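Local coordinates for protein 11S globulin isoform 1 (Cocos nucifera, PDB 5WPW) that probably serves as a seed storage protein of coconut, a nutrient reservoir built as a hexamer of two-cupin subunits, and is a potential food allergen, at residues G315-V320 / E334-Q339; H308-C313 / I363-R368; N58-V63 / V118-A123; G73-G78 / E103-Y108; G50-S55 / F122-Y127. The protein carries 2 engineered substitutions. All blocks are in the same frame, centred on the assembly; numbering follows the deposited sequence.

How the interactions relate
Interactions 3, 4 and 5 belong to the N-terminal cupin domain and interactions 1 and 2 to the C-terminal one. In the first group, 122-127 is the hub: interactions 3 and 5 share F122 and A123, and the backbone of this segment pairs with interaction 4 through G73 N to W125 O (2.8 Å) and V75 N to A123 O (2.9 Å). In the second group, G338 N meets C313 O and Q339 O meets C313 N, so the chain leaving the hairpin of interaction 1 pairs alongside the strand of interaction 2. The two domains meet where I363 CD1 packs on L62 CD1 at 4.1 Å, joining interactions 2 and 3, whose centres lie 16 Å apart.

Interaction 1: G315-V320 / E334-Q339; sequences GGRGRV and ELRQGQ
In the β hairpin of strands 317-323 and 329-336, G318 and L335 form an antiparallel hydrogen-bonded pair. G318 N reaches L335 O at 3.2 Å, and L335 N reaches G318 O at 2.8 Å. On one face R317 and E334 cross at a slant, with NH1 meeting OE1 in a salt bridge near the guanidinium plane; its modelled length of 2.4 Å is doubtful. R336 runs alongside R317, putting CB over a face of that guanidinium and CD 3.6 Å from NH1. Such long charged chains suit this outer surface, where R319 turns to D332. V320 CG2 touches L335 CD1 at 4.2 Å. The positive phi at 316 favours glycine, as does the third position of the type II turn R336-Q339, held by G338. Q339 folds back over that turn, its OE1 taking R336 N at 3.0 Å. A water joins G316 N to Q337 OE1. The contact thus belongs to a β hairpin of the C-terminal cupin domain, with R317, E334 and R336 on one face and L335 on the other.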
# COMPACT_ATOMS: atom_id res chain seq x y z
N GLY A 315 37.80 1.18 -12.32
CA GLY A 315 38.91 1.97 -12.84
C GLY A 315 39.62 2.70 -11.73
O GLY A 315 39.12 2.83 -10.61
N GLY A 316 40.82 3.18 -12.06
CA GLY A 316 41.54 3.90 -11.05
C GLY A 316 42.05 3.03 -9.92
O GLY A 316 42.17 1.81 -10.03
N ARG A 317 42.35 3.69 -8.81
CA ARG A 317 42.94 3.07 -7.63
C ARG A 317 42.55 3.91 -6.43
O ARG A 317 42.52 5.14 -6.52
CB ARG A 317 44.48 3.03 -7.69
CG ARG A 317 45.07 2.11 -8.73
CD ARG A 317 46.59 2.30 -8.82
NE ARG A 317 47.18 1.32 -9.73
CZ ARG A 317 47.38 0.04 -9.41
NH1 ARG A 317 47.05 -0.41 -8.20
NH2 ARG A 317 47.92 -0.78 -10.30
N GLY A 318 42.26 3.25 -5.31
CA GLY A 318 41.92 3.99 -4.11
C GLY A 318 42.14 3.20 -2.85
O GLY A 318 42.22 1.97 -2.87
N ARG A 319 42.27 3.93 -1.75
CA ARG A 319 42.39 3.36 -0.42
C ARG A 319 41.00 3.24 0.20
O ARG A 319 40.27 4.23 0.26
CB ARG A 319 43.26 4.24 0.47
CG ARG A 319 43.70 3.58 1.76
CD ARG A 319 44.86 2.66 1.45
NE ARG A 319 45.27 1.85 2.59
CZ ARG A 319 46.19 0.89 2.50
NH1 ARG A 319 46.77 0.64 1.33
NH2 ARG A 319 46.53 0.18 3.58
N VAL A 320 40.65 2.05 0.66
CA VAL A 320 39.42 1.82 1.42
C VAL A 320 39.80 1.35 2.82
O VAL A 320 40.61 0.43 2.98
CB VAL A 320 38.51 0.78 0.75
CG1 VAL A 320 37.16 0.69 1.50
CG2 VAL A 320 38.30 1.12 -0.70
N GLU A 334 44.28 -1.06 -0.82
CA GLU A 334 43.96 -0.43 -2.07
C GLU A 334 42.86 -1.23 -2.75
O GLU A 334 42.56 -2.36 -2.37
CB GLU A 334 45.22 -0.33 -2.95
CG GLU A 334 45.08 0.40 -4.30
CD GLU A 334 46.41 0.57 -5.05
OE1 GLU A 334 46.81 -0.36 -5.80
OE2 GLU A 334 47.05 1.64 -4.92
N LEU A 335 42.22 -0.64 -3.74
CA LEU A 335 41.37 -1.38 -4.65
C LEU A 335 41.76 -0.93 -6.05
O LEU A 335 42.01 0.26 -6.27
CB LEU A 335 39.87 -1.13 -4.39
CG LEU A 335 39.07 -2.06 -3.48
CD1 LEU A 335 37.59 -1.77 -3.66
CD2 LEU A 335 39.33 -3.52 -3.76
N ARG A 336 41.83 -1.88 -6.98
CA ARG A 336 42.11 -1.52 -8.36
C ARG A 336 41.08 -2.17 -9.27
O ARG A 336 40.23 -2.95 -8.82
CB ARG A 336 43.54 -1.91 -8.78
CG ARG A 336 43.89 -3.34 -8.47
CD ARG A 336 45.41 -3.60 -8.56
NE ARG A 336 45.76 -4.90 -7.99
CZ ARG A 336 45.50 -6.07 -8.57
NH1 ARG A 336 44.88 -6.11 -9.74
NH2 ARG A 336 45.86 -7.20 -7.97
N GLN A 337 41.15 -1.81 -10.55
CA GLN A 337 40.22 -2.32 -11.55
C GLN A 337 40.07 -3.83 -11.46
O GLN A 337 41.05 -4.58 -11.39
CB GLN A 337 40.70 -1.91 -12.95
CG GLN A 337 39.91 -2.57 -14.07
CD GLN A 337 40.16 -1.93 -15.42
OE1 GLN A 337 40.29 -0.71 -15.52
NE2 GLN A 337 40.26 -2.75 -16.46
N GLY A 338 38.81 -4.28 -11.45
CA GLY A 338 38.49 -5.69 -11.46
C GLY A 338 38.35 -6.34 -10.10
O GLY A 338 38.00 -7.52 -10.04
N GLN A 339 38.59 -5.60 -9.02
CA GLN A 339 38.49 -6.16 -7.68
C GLN A 339 37.16 -5.79 -7.02
O GLN A 339 36.58 -4.74 -7.29
CB GLN A 339 39.64 -5.68 -6.80
CG GLN A 339 40.97 -5.83 -7.50
CD GLN A 339 42.13 -5.59 -6.58
OE1 GLN A 339 42.14 -4.65 -5.80
NE2 GLN A 339 43.13 -6.46 -6.66
O HOH W 1 42.01 1.74 -14.39

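Interaction 2: H308-C313 / I363-R368; sequences HSIMYC and IKTSDR
The imidazole of H308 lies at a slant to T365, whose OG1 stands 3.7 Å from ring atom CD2, neither squarely over a face nor at the edge. The ring nitrogens bond outside the pair, ND1 with Q345 N and NE2 weakly with Q148 O of a neighbouring subunit. T365 OG1 sits between N and carbonyl carbon (chi1 64°), which points it back to accept H308 N at 3.0 Å while it also bonds to Q148 OE1 of that subunit; a hydroxyl, able to accept and donate at once, suits the spot. Here strands 309-314 and 357-364 of the C-terminal cupin sheet run antiparallel: I310 N meets I363 O at 2.8 Å and I363 N meets I310 O at 2.9 Å. T365, the centre of an inverse gamma turn, gives its N to H308 O. I310 CD1 rests on T365 CG2 at 3.8 Å. The extended K364 lays its CE against S309 OG (3.6 Å) and carries NZ on to N304.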
# COMPACT_ATOMS: atom_id res chain seq x y z
N HIS A 308 23.85 -4.40 2.90
CA HIS A 308 25.25 -4.64 2.58
C HIS A 308 25.58 -3.93 1.27
O HIS A 308 24.70 -3.70 0.43
CB HIS A 308 25.58 -6.12 2.42
CG HIS A 308 25.12 -7.00 3.55
ND1 HIS A 308 25.65 -6.91 4.83
CD2 HIS A 308 24.22 -8.01 3.59
CE1 HIS A 308 25.07 -7.81 5.60
NE2 HIS A 308 24.20 -8.49 4.87
N SER A 309 26.86 -3.62 1.09
CA SER A 309 27.35 -2.97 -0.11
C SER A 309 28.36 -3.89 -0.79
O SER A 309 29.37 -4.28 -0.18
CB SER A 309 27.98 -1.62 0.22
OG SER A 309 28.35 -0.91 -0.94
N ILE A 310 28.10 -4.23 -2.05
CA ILE A 310 29.00 -5.04 -2.87
C ILE A 310 29.69 -4.07 -3.82
O ILE A 310 29.10 -3.60 -4.80
CB ILE A 310 28.26 -6.15 -3.61
CG1 ILE A 310 27.60 -7.09 -2.61
CG2 ILE A 310 29.23 -6.95 -4.47
CD1 ILE A 310 26.15 -6.79 -2.34
N MET A 311 30.94 -3.76 -3.54
CA MET A 311 31.65 -2.72 -4.25
C MET A 311 32.60 -3.35 -5.26
O MET A 311 33.39 -4.23 -4.90
CB MET A 311 32.43 -1.84 -3.28
CG MET A 311 33.05 -0.63 -3.92
SD MET A 311 33.89 0.44 -2.72
CE MET A 311 33.22 -0.17 -1.19
N TYR A 312 32.55 -2.87 -6.50
CA TYR A 312 33.39 -3.36 -7.59
C TYR A 312 34.11 -2.18 -8.23
O TYR A 312 33.46 -1.22 -8.66
CB TYR A 312 32.55 -4.08 -8.65
CG TYR A 312 33.34 -4.58 -9.83
CD1 TYR A 312 34.13 -5.72 -9.73
CD2 TYR A 312 33.32 -3.91 -11.05
CE1 TYR A 312 34.86 -6.18 -10.80
CE2 TYR A 312 34.06 -4.37 -12.13
CZ TYR A 312 34.81 -5.52 -11.99
OH TYR A 312 35.56 -6.00 -13.04
N CYS A 313 35.44 -2.24 -8.30
CA CYS A 313 36.20 -1.11 -8.85
C CYS A 313 36.32 -1.25 -10.37
O CYS A 313 36.80 -2.27 -10.88
CB CYS A 313 37.58 -1.00 -8.20
SG CYS A 313 38.61 0.27 -8.99
N ILE A 363 26.58 -2.36 -5.53
CA ILE A 363 25.25 -2.95 -5.51
C ILE A 363 24.89 -3.20 -4.06
O ILE A 363 25.66 -3.82 -3.33
CB ILE A 363 25.19 -4.27 -6.29
CG1 ILE A 363 25.65 -4.09 -7.74
CG2 ILE A 363 23.76 -4.89 -6.19
CD1 ILE A 363 24.86 -3.05 -8.53
N LYS A 364 23.71 -2.74 -3.64
CA LYS A 364 23.33 -2.81 -2.23
C LYS A 364 22.09 -3.67 -2.09
O LYS A 364 21.22 -3.65 -2.96
CB LYS A 364 23.12 -1.40 -1.67
CG LYS A 364 24.39 -0.53 -1.83
CD LYS A 364 24.31 0.85 -1.16
CE LYS A 364 25.68 1.56 -1.21
NZ LYS A 364 25.71 2.73 -0.27
N THR A 365 22.02 -4.42 -0.98
CA THR A 365 21.03 -5.49 -0.76
C THR A 365 19.74 -4.96 -0.16
O THR A 365 19.19 -5.54 0.78
CB THR A 365 21.62 -6.61 0.09
OG1 THR A 365 21.93 -6.15 1.41
CG2 THR A 365 22.87 -7.20 -0.54
N SER A 366 19.23 -3.85 -0.70
CA SER A 366 17.95 -3.32 -0.28
C SER A 366 17.49 -2.35 -1.35
O SER A 366 18.29 -1.64 -1.95
CB SER A 366 18.06 -2.59 1.08
OG SER A 366 16.78 -2.20 1.56
N ASP A 367 16.18 -2.31 -1.57
CA ASP A 367 15.67 -1.14 -2.23
C ASP A 367 15.89 0.06 -1.31
O ASP A 367 15.87 -0.06 -0.07
CB ASP A 367 14.20 -1.27 -2.57
CG ASP A 367 13.69 -0.04 -3.30
OD1 ASP A 367 14.52 0.60 -4.01
OD2 ASP A 367 12.49 0.29 -3.17
N ARG A 368 16.11 1.21 -1.92
CA ARG A 368 16.29 2.48 -1.23
C ARG A 368 17.34 2.34 -0.13
O ARG A 368 17.14 2.70 1.04
CB ARG A 368 14.95 3.00 -0.71
CG ARG A 368 13.97 3.14 -1.88
CD ARG A 368 12.70 3.88 -1.57
NE ARG A 368 12.03 3.33 -0.41
CZ ARG A 368 10.82 3.73 0.00
NH1 ARG A 368 10.17 4.67 -0.68
NH2 ARG A 368 10.27 3.18 1.08

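Interaction 3: N58-V63 / V118-A123; sequences NAPRLV and VPNGFA
R61 and V118 form an antiparallel hydrogen-bonded pair, with R61 N to V118 O at 3.2 Å and V118 N to R61 O at 3.1 Å. Beyond this bridge segment 118-123 leaves the sheet through a type II turn from P119 to F122, where G121 holds the third position with the positive phi that favours glycine. Segment 58-63 enters by P60, a residue with no N-H to spend; its CA instead makes a CH···O contact with V118 O at 3.6 Å. N120 runs side by side with the P60 ring and presses its CB on N58 O at 3.5 Å. The backbone N of N120 is buried with no partner in the model. R61 lies alongside V118, bent at its third torsion (chi3 86°), which brings NE within 3.9 Å of V118 CB. Two waters sit in the plane of its guanidinium, at the edge. One accepts from NE at 3.0 Å and also lies close to A59 O and V118 O; the other accepts from NH2 and approaches P119 O and F122 O. Arginine suits the place because its CG and guanidinium can lie against the valine while the N-H groups turn to the waters. Around the contact, strand 134-140 backs R61, helix 281-284 covers P60 and L62, L74 of strand 70-74 packs on V118, and W303 of a neighbouring subunit bonds to G121 O.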
# COMPACT_ATOMS: atom_id res chain seq x y z
N ASN A 58 17.12 -18.52 -10.14
CA ASN A 58 16.27 -18.54 -8.95
C ASN A 58 16.34 -17.26 -8.14
O ASN A 58 15.53 -17.09 -7.22
CB ASN A 58 16.65 -19.72 -8.04
CG ASN A 58 18.06 -19.55 -7.40
OD1 ASN A 58 19.01 -19.07 -8.05
ND2 ASN A 58 18.20 -19.95 -6.13
N ALA A 59 17.29 -16.38 -8.43
CA ALA A 59 17.51 -15.16 -7.65
C ALA A 59 17.37 -13.92 -8.53
O ALA A 59 17.77 -13.94 -9.71
CB ALA A 59 18.89 -15.19 -7.02
N PRO A 60 16.78 -12.85 -8.01
CA PRO A 60 16.78 -11.59 -8.76
C PRO A 60 18.20 -11.05 -8.83
O PRO A 60 19.04 -11.38 -7.99
CB PRO A 60 15.86 -10.67 -7.95
CG PRO A 60 16.01 -11.18 -6.53
CD PRO A 60 16.19 -12.69 -6.66
N ARG A 61 18.47 -10.26 -9.86
CA ARG A 61 19.82 -9.75 -10.08
C ARG A 61 19.82 -8.33 -10.63
O ARG A 61 18.84 -7.86 -11.20
CB ARG A 61 20.60 -10.67 -11.03
CG ARG A 61 20.44 -10.34 -12.47
CD ARG A 61 21.02 -11.44 -13.33
NE ARG A 61 20.03 -12.48 -13.55
CZ ARG A 61 20.16 -13.44 -14.45
NH1 ARG A 61 21.24 -13.48 -15.22
NH2 ARG A 61 19.20 -14.34 -14.59
N LEU A 62 20.95 -7.63 -10.43
CA LEU A 62 21.28 -6.39 -11.11
C LEU A 62 22.54 -6.65 -11.91
O LEU A 62 23.47 -7.28 -11.39
CB LEU A 62 21.55 -5.23 -10.14
CG LEU A 62 20.39 -4.73 -9.30
CD1 LEU A 62 20.80 -3.40 -8.68
CD2 LEU A 62 19.15 -4.58 -10.15
N VAL A 63 22.52 -6.25 -13.18
CA VAL A 63 23.68 -6.33 -14.08
C VAL A 63 24.19 -4.92 -14.31
O VAL A 63 23.40 -4.03 -14.65
CB VAL A 63 23.31 -7.00 -15.41
CG1 VAL A 63 24.56 -7.17 -16.27
CG2 VAL A 63 22.61 -8.34 -15.16
N VAL A 118 16.91 -7.96 -13.63
CA VAL A 118 16.25 -9.18 -14.10
C VAL A 118 15.58 -9.93 -12.94
O VAL A 118 16.28 -10.54 -12.14
CB VAL A 118 17.28 -10.09 -14.80
CG1 VAL A 118 16.63 -11.35 -15.30
CG2 VAL A 118 17.95 -9.35 -15.93
N PRO A 119 14.25 -9.93 -12.85
CA PRO A 119 13.56 -10.72 -11.81
C PRO A 119 13.89 -12.20 -11.89
O PRO A 119 14.12 -12.75 -12.97
CB PRO A 119 12.07 -10.51 -12.11
CG PRO A 119 12.01 -9.39 -13.12
CD PRO A 119 13.31 -9.37 -13.83
N ASN A 120 13.86 -12.87 -10.75
CA ASN A 120 14.04 -14.32 -10.79
C ASN A 120 12.95 -14.96 -11.65
O ASN A 120 11.84 -14.44 -11.78
CB ASN A 120 13.97 -14.89 -9.40
CG ASN A 120 12.70 -14.51 -8.73
OD1 ASN A 120 12.42 -13.32 -8.58
ND2 ASN A 120 11.88 -15.50 -8.38
N GLY A 121 13.29 -16.09 -12.26
CA GLY A 121 12.31 -16.86 -12.99
C GLY A 121 11.92 -16.35 -14.36
O GLY A 121 11.06 -16.97 -14.99
N PHE A 122 12.52 -15.25 -14.84
CA PHE A 122 12.26 -14.71 -16.17
C PHE A 122 13.41 -15.06 -17.12
O PHE A 122 14.57 -14.80 -16.80
CB PHE A 122 12.11 -13.18 -16.15
CG PHE A 122 10.85 -12.67 -15.49
CD1 PHE A 122 10.42 -13.18 -14.28
CD2 PHE A 122 10.12 -11.63 -16.06
CE1 PHE A 122 9.27 -12.70 -13.67
CE2 PHE A 122 8.98 -11.14 -15.45
CZ PHE A 122 8.54 -11.69 -14.25
N ALA A 123 13.09 -15.58 -18.30
CA ALA A 123 14.11 -15.85 -19.31
C ALA A 123 14.74 -14.58 -19.85
O ALA A 123 14.06 -13.60 -20.19
CB ALA A 123 13.51 -16.67 -20.46
O HOH W 2 17.38 -13.05 -12.27
O HOH W 3 16.07 -15.02 -14.08

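Interaction 4: G73-G78 / E103-Y108; sequences GLVMPG and EHQKVY
Q105, Y108 and M76 carry this contact between segment 73-78, on strand 70-74, and the chain leading into strand 107-110 of the N-terminal cupin domain. Q105 points across the gap with its chain extended beyond CG, CG standing anti to the carbonyl carbon (chi1 -75°), and its amide bonds to both the N-H and the C=O of M76. OE1 receives M76 N at 3.0 Å in an almost straight bond (178°), while NE2 gives to M76 O at 3.0 Å from well above that carbonyl's plane. Glutamine suits the place because one flat group offers an acceptor and a donor, as a residue of a neighbouring strand would. V75 CG1 crosses beside the amide, 3.7 Å from NE2. Y108 turns its ring edge to L74 N, which lies 4.0 Å from CE2; L74 CB is 4.1 Å from the same CE2. The Y108 hydroxyl meets the methyl CE of M76 at 3.7 Å, the thioether chain being flexible enough to bend there. M76 also packs on F241 of a neighbouring subunit. One water accepts a hydrogen bond from Y108 OH and donates to L74 O and Q105 OE1 (2.8 Å to the latter); a second bridges L74 O and K106 O. Between these two segments, then, a side-chain amide and two waters satisfy the polar groups of M76 and the carbonyl of L74.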
# COMPACT_ATOMS: atom_id res chain seq x y z
N GLY A 73 17.23 -9.13 -24.20
CA GLY A 73 15.86 -9.58 -24.20
C GLY A 73 15.46 -10.18 -22.87
O GLY A 73 16.15 -11.04 -22.30
N LEU A 74 14.33 -9.71 -22.35
CA LEU A 74 13.72 -10.22 -21.14
C LEU A 74 12.31 -10.65 -21.49
O LEU A 74 11.50 -9.83 -21.94
CB LEU A 74 13.70 -9.15 -20.06
CG LEU A 74 13.02 -9.54 -18.76
CD1 LEU A 74 13.88 -10.55 -18.10
CD2 LEU A 74 12.86 -8.31 -17.88
N VAL A 75 12.02 -11.92 -21.32
CA VAL A 75 10.70 -12.43 -21.68
C VAL A 75 9.80 -12.38 -20.46
O VAL A 75 10.07 -13.02 -19.44
CB VAL A 75 10.79 -13.85 -22.25
CG1 VAL A 75 9.40 -14.36 -22.55
CG2 VAL A 75 11.68 -13.87 -23.50
N MET A 76 8.70 -11.63 -20.57
CA MET A 76 7.72 -11.53 -19.49
C MET A 76 6.56 -12.46 -19.80
O MET A 76 5.78 -12.17 -20.72
CB MET A 76 7.24 -10.09 -19.33
CG MET A 76 8.38 -9.08 -19.33
SD MET A 76 8.11 -7.67 -18.24
CE MET A 76 9.59 -6.68 -18.55
N PRO A 77 6.40 -13.58 -19.08
CA PRO A 77 5.37 -14.56 -19.44
C PRO A 77 3.95 -14.01 -19.35
O PRO A 77 3.56 -13.37 -18.37
CB PRO A 77 5.59 -15.68 -18.41
CG PRO A 77 6.41 -15.08 -17.33
CD PRO A 77 7.26 -14.04 -17.98
N GLY A 78 3.16 -14.30 -20.37
CA GLY A 78 1.78 -13.87 -20.39
C GLY A 78 1.56 -12.50 -20.98
O GLY A 78 0.41 -12.05 -21.06
N GLU A 103 8.06 -12.27 -34.95
CA GLU A 103 7.41 -11.52 -33.89
C GLU A 103 8.01 -11.99 -32.58
O GLU A 103 8.28 -13.18 -32.39
CB GLU A 103 5.88 -11.68 -33.89
CG GLU A 103 5.39 -12.91 -33.17
CD GLU A 103 3.90 -12.87 -32.87
OE1 GLU A 103 3.35 -13.94 -32.54
OE2 GLU A 103 3.29 -11.78 -32.98
N HIS A 104 8.25 -11.04 -31.68
CA HIS A 104 8.85 -11.38 -30.40
C HIS A 104 8.56 -10.24 -29.44
O HIS A 104 7.95 -9.23 -29.81
CB HIS A 104 10.35 -11.65 -30.55
CG HIS A 104 11.10 -10.53 -31.23
ND1 HIS A 104 11.56 -9.43 -30.55
CD2 HIS A 104 11.47 -10.37 -32.52
CE1 HIS A 104 12.17 -8.62 -31.39
NE2 HIS A 104 12.14 -9.17 -32.59
N GLN A 105 9.00 -10.42 -28.20
CA GLN A 105 8.82 -9.34 -27.25
C GLN A 105 9.87 -8.26 -27.49
O GLN A 105 10.83 -8.43 -28.25
CB GLN A 105 8.88 -9.85 -25.82
CG GLN A 105 7.61 -10.58 -25.42
CD GLN A 105 7.55 -10.86 -23.94
OE1 GLN A 105 8.17 -10.14 -23.14
NE2 GLN A 105 6.79 -11.88 -23.55
N LYS A 106 9.64 -7.13 -26.81
CA LYS A 106 10.44 -5.93 -27.02
C LYS A 106 11.88 -6.18 -26.58
O LYS A 106 12.14 -6.89 -25.61
CB LYS A 106 9.83 -4.77 -26.24
CG LYS A 106 9.54 -5.11 -24.78
CD LYS A 106 8.75 -4.01 -24.07
CE LYS A 106 7.24 -4.13 -24.31
NZ LYS A 106 6.46 -3.21 -23.42
N VAL A 107 12.83 -5.58 -27.30
CA VAL A 107 14.23 -5.81 -27.00
C VAL A 107 14.81 -4.50 -26.49
O VAL A 107 14.36 -3.41 -26.86
CB VAL A 107 14.97 -6.36 -28.22
CG1 VAL A 107 14.36 -7.71 -28.61
CG2 VAL A 107 14.84 -5.38 -29.36
N TYR A 108 15.78 -4.62 -25.60
CA TYR A 108 16.33 -3.51 -24.85
C TYR A 108 17.77 -3.28 -25.28
O TYR A 108 18.61 -4.18 -25.16
CB TYR A 108 16.25 -3.81 -23.35
CG TYR A 108 14.87 -4.19 -22.89
CD1 TYR A 108 13.98 -3.22 -22.44
CD2 TYR A 108 14.45 -5.52 -22.86
CE1 TYR A 108 12.72 -3.55 -21.99
CE2 TYR A 108 13.17 -5.86 -22.42
CZ TYR A 108 12.32 -4.87 -21.99
OH TYR A 108 11.04 -5.17 -21.55
O HOH W 4 12.00 -9.42 -24.79
O HOH W 5 9.76 -7.95 -22.53

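Interaction 5: G50-S55 / F122-Y127; sequences GLLLPS and FAYWCY
W125 has CG placed between its backbone N and carbonyl carbon (chi1 59°), which sets the indole at a slant to L51, whose CD1 lies 3.9 Å from CE3. L52 instead has CG anti to the backbone N (chi1 -178°), sending CD2 onto Y124 CE2 at 4.2 Å, with its CB against the CB of C126. Small C126 leaves room for this leucine. Strands 50-57 and 124-127, part of the N-terminal cupin barrel, are antiparallel, 175° apart over 50-55 and 124-127, and a β bulge shifts their register by one between L52 and S55. Before it, L52 N binds C126 O at 2.7 Å while the return bond is weak; after it, S55 and Y124 form a hydrogen-bonded pair. P54 falls within the bulge, where a residue lacking N-H costs no bond; its CA contacts Y124 O at 3.2 Å. A water lies near L53 O, S55 OG and Y124 O. Y127 brings ring atom CD1 to G50 O at 3.5 Å, its hydroxyl reaching L219 N.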
# COMPACT_ATOMS: atom_id res chain seq x y z
N GLY A 50 28.74 -12.22 -30.08
CA GLY A 50 28.44 -13.27 -29.13
C GLY A 50 27.06 -13.10 -28.52
O GLY A 50 26.66 -12.00 -28.16
N LEU A 51 26.35 -14.22 -28.41
CA LEU A 51 25.00 -14.29 -27.85
C LEU A 51 25.06 -15.09 -26.55
O LEU A 51 25.51 -16.24 -26.55
CB LEU A 51 24.04 -14.94 -28.85
CG LEU A 51 22.67 -15.42 -28.36
CD1 LEU A 51 21.76 -14.21 -28.10
CD2 LEU A 51 22.07 -16.36 -29.38
N LEU A 52 24.64 -14.47 -25.44
CA LEU A 52 24.38 -15.22 -24.21
C LEU A 52 23.04 -15.93 -24.34
O LEU A 52 21.99 -15.27 -24.45
CB LEU A 52 24.37 -14.28 -23.01
CG LEU A 52 24.16 -14.88 -21.62
CD1 LEU A 52 25.29 -15.83 -21.25
CD2 LEU A 52 24.06 -13.75 -20.62
N LEU A 53 23.06 -17.27 -24.28
CA LEU A 53 21.87 -18.06 -24.52
C LEU A 53 20.80 -17.82 -23.45
O LEU A 53 21.12 -17.52 -22.30
CB LEU A 53 22.22 -19.55 -24.54
CG LEU A 53 23.30 -19.86 -25.57
CD1 LEU A 53 23.69 -21.31 -25.48
CD2 LEU A 53 22.80 -19.45 -26.94
N PRO A 54 19.53 -17.99 -23.80
CA PRO A 54 18.46 -17.73 -22.83
C PRO A 54 18.54 -18.66 -21.62
O PRO A 54 18.81 -19.85 -21.74
CB PRO A 54 17.18 -17.96 -23.63
CG PRO A 54 17.61 -18.81 -24.82
CD PRO A 54 19.00 -18.34 -25.13
N SER A 55 18.34 -18.06 -20.44
CA SER A 55 18.40 -18.80 -19.19
C SER A 55 17.65 -18.00 -18.14
O SER A 55 17.37 -16.80 -18.32
CB SER A 55 19.84 -19.07 -18.74
OG SER A 55 20.49 -17.91 -18.22
N PHE A 122 12.52 -15.25 -14.84
CA PHE A 122 12.26 -14.71 -16.17
C PHE A 122 13.41 -15.06 -17.12
O PHE A 122 14.57 -14.80 -16.80
CB PHE A 122 12.11 -13.18 -16.15
CG PHE A 122 10.85 -12.67 -15.49
CD1 PHE A 122 10.42 -13.18 -14.28
CD2 PHE A 122 10.12 -11.63 -16.06
CE1 PHE A 122 9.27 -12.70 -13.67
CE2 PHE A 122 8.98 -11.14 -15.45
CZ PHE A 122 8.54 -11.69 -14.25
N ALA A 123 13.09 -15.58 -18.30
CA ALA A 123 14.11 -15.85 -19.31
C ALA A 123 14.74 -14.58 -19.85
O ALA A 123 14.06 -13.60 -20.19
CB ALA A 123 13.51 -16.67 -20.46
N TYR A 124 16.07 -14.62 -19.99
CA TYR A 124 16.91 -13.47 -20.31
C TYR A 124 17.97 -13.89 -21.33
O TYR A 124 18.55 -14.97 -21.19
CB TYR A 124 17.58 -12.98 -19.03
CG TYR A 124 18.68 -11.95 -19.15
CD1 TYR A 124 18.36 -10.61 -19.32
CD2 TYR A 124 20.02 -12.29 -19.01
CE1 TYR A 124 19.35 -9.64 -19.40
CE2 TYR A 124 21.02 -11.32 -19.08
CZ TYR A 124 20.67 -10.00 -19.28
OH TYR A 124 21.63 -9.01 -19.35
N TRP A 125 18.26 -13.02 -22.31
CA TRP A 125 19.36 -13.24 -23.25
C TRP A 125 19.99 -11.90 -23.62
O TRP A 125 19.38 -10.84 -23.46
CB TRP A 125 18.89 -14.02 -24.51
CG TRP A 125 17.80 -13.35 -25.29
CD1 TRP A 125 16.45 -13.59 -25.19
CD2 TRP A 125 17.94 -12.36 -26.31
NE1 TRP A 125 15.76 -12.80 -26.07
CE2 TRP A 125 16.65 -12.02 -26.76
CE3 TRP A 125 19.05 -11.70 -26.88
CZ2 TRP A 125 16.42 -11.07 -27.75
CZ3 TRP A 125 18.83 -10.75 -27.86
CH2 TRP A 125 17.52 -10.44 -28.29
N CYS A 126 21.21 -11.96 -24.15
CA CYS A 126 22.08 -10.79 -24.28
C CYS A 126 22.94 -10.95 -25.52
O CYS A 126 23.64 -11.96 -25.63
CB CYS A 126 22.99 -10.66 -23.06
SG CYS A 126 24.04 -9.21 -23.09
N TYR A 127 22.92 -9.96 -26.41
CA TYR A 127 23.70 -10.05 -27.65
C TYR A 127 24.56 -8.80 -27.83
O TYR A 127 24.08 -7.67 -27.72
CB TYR A 127 22.78 -10.23 -28.86
CG TYR A 127 23.48 -10.16 -30.22
CD1 TYR A 127 24.29 -11.20 -30.66
CD2 TYR A 127 23.32 -9.06 -31.06
CE1 TYR A 127 24.94 -11.15 -31.93
CE2 TYR A 127 23.96 -8.98 -32.33
CZ TYR A 127 24.77 -10.03 -32.75
OH TYR A 127 25.40 -9.96 -34.00
O HOH W 6 20.98 -15.71 -20.11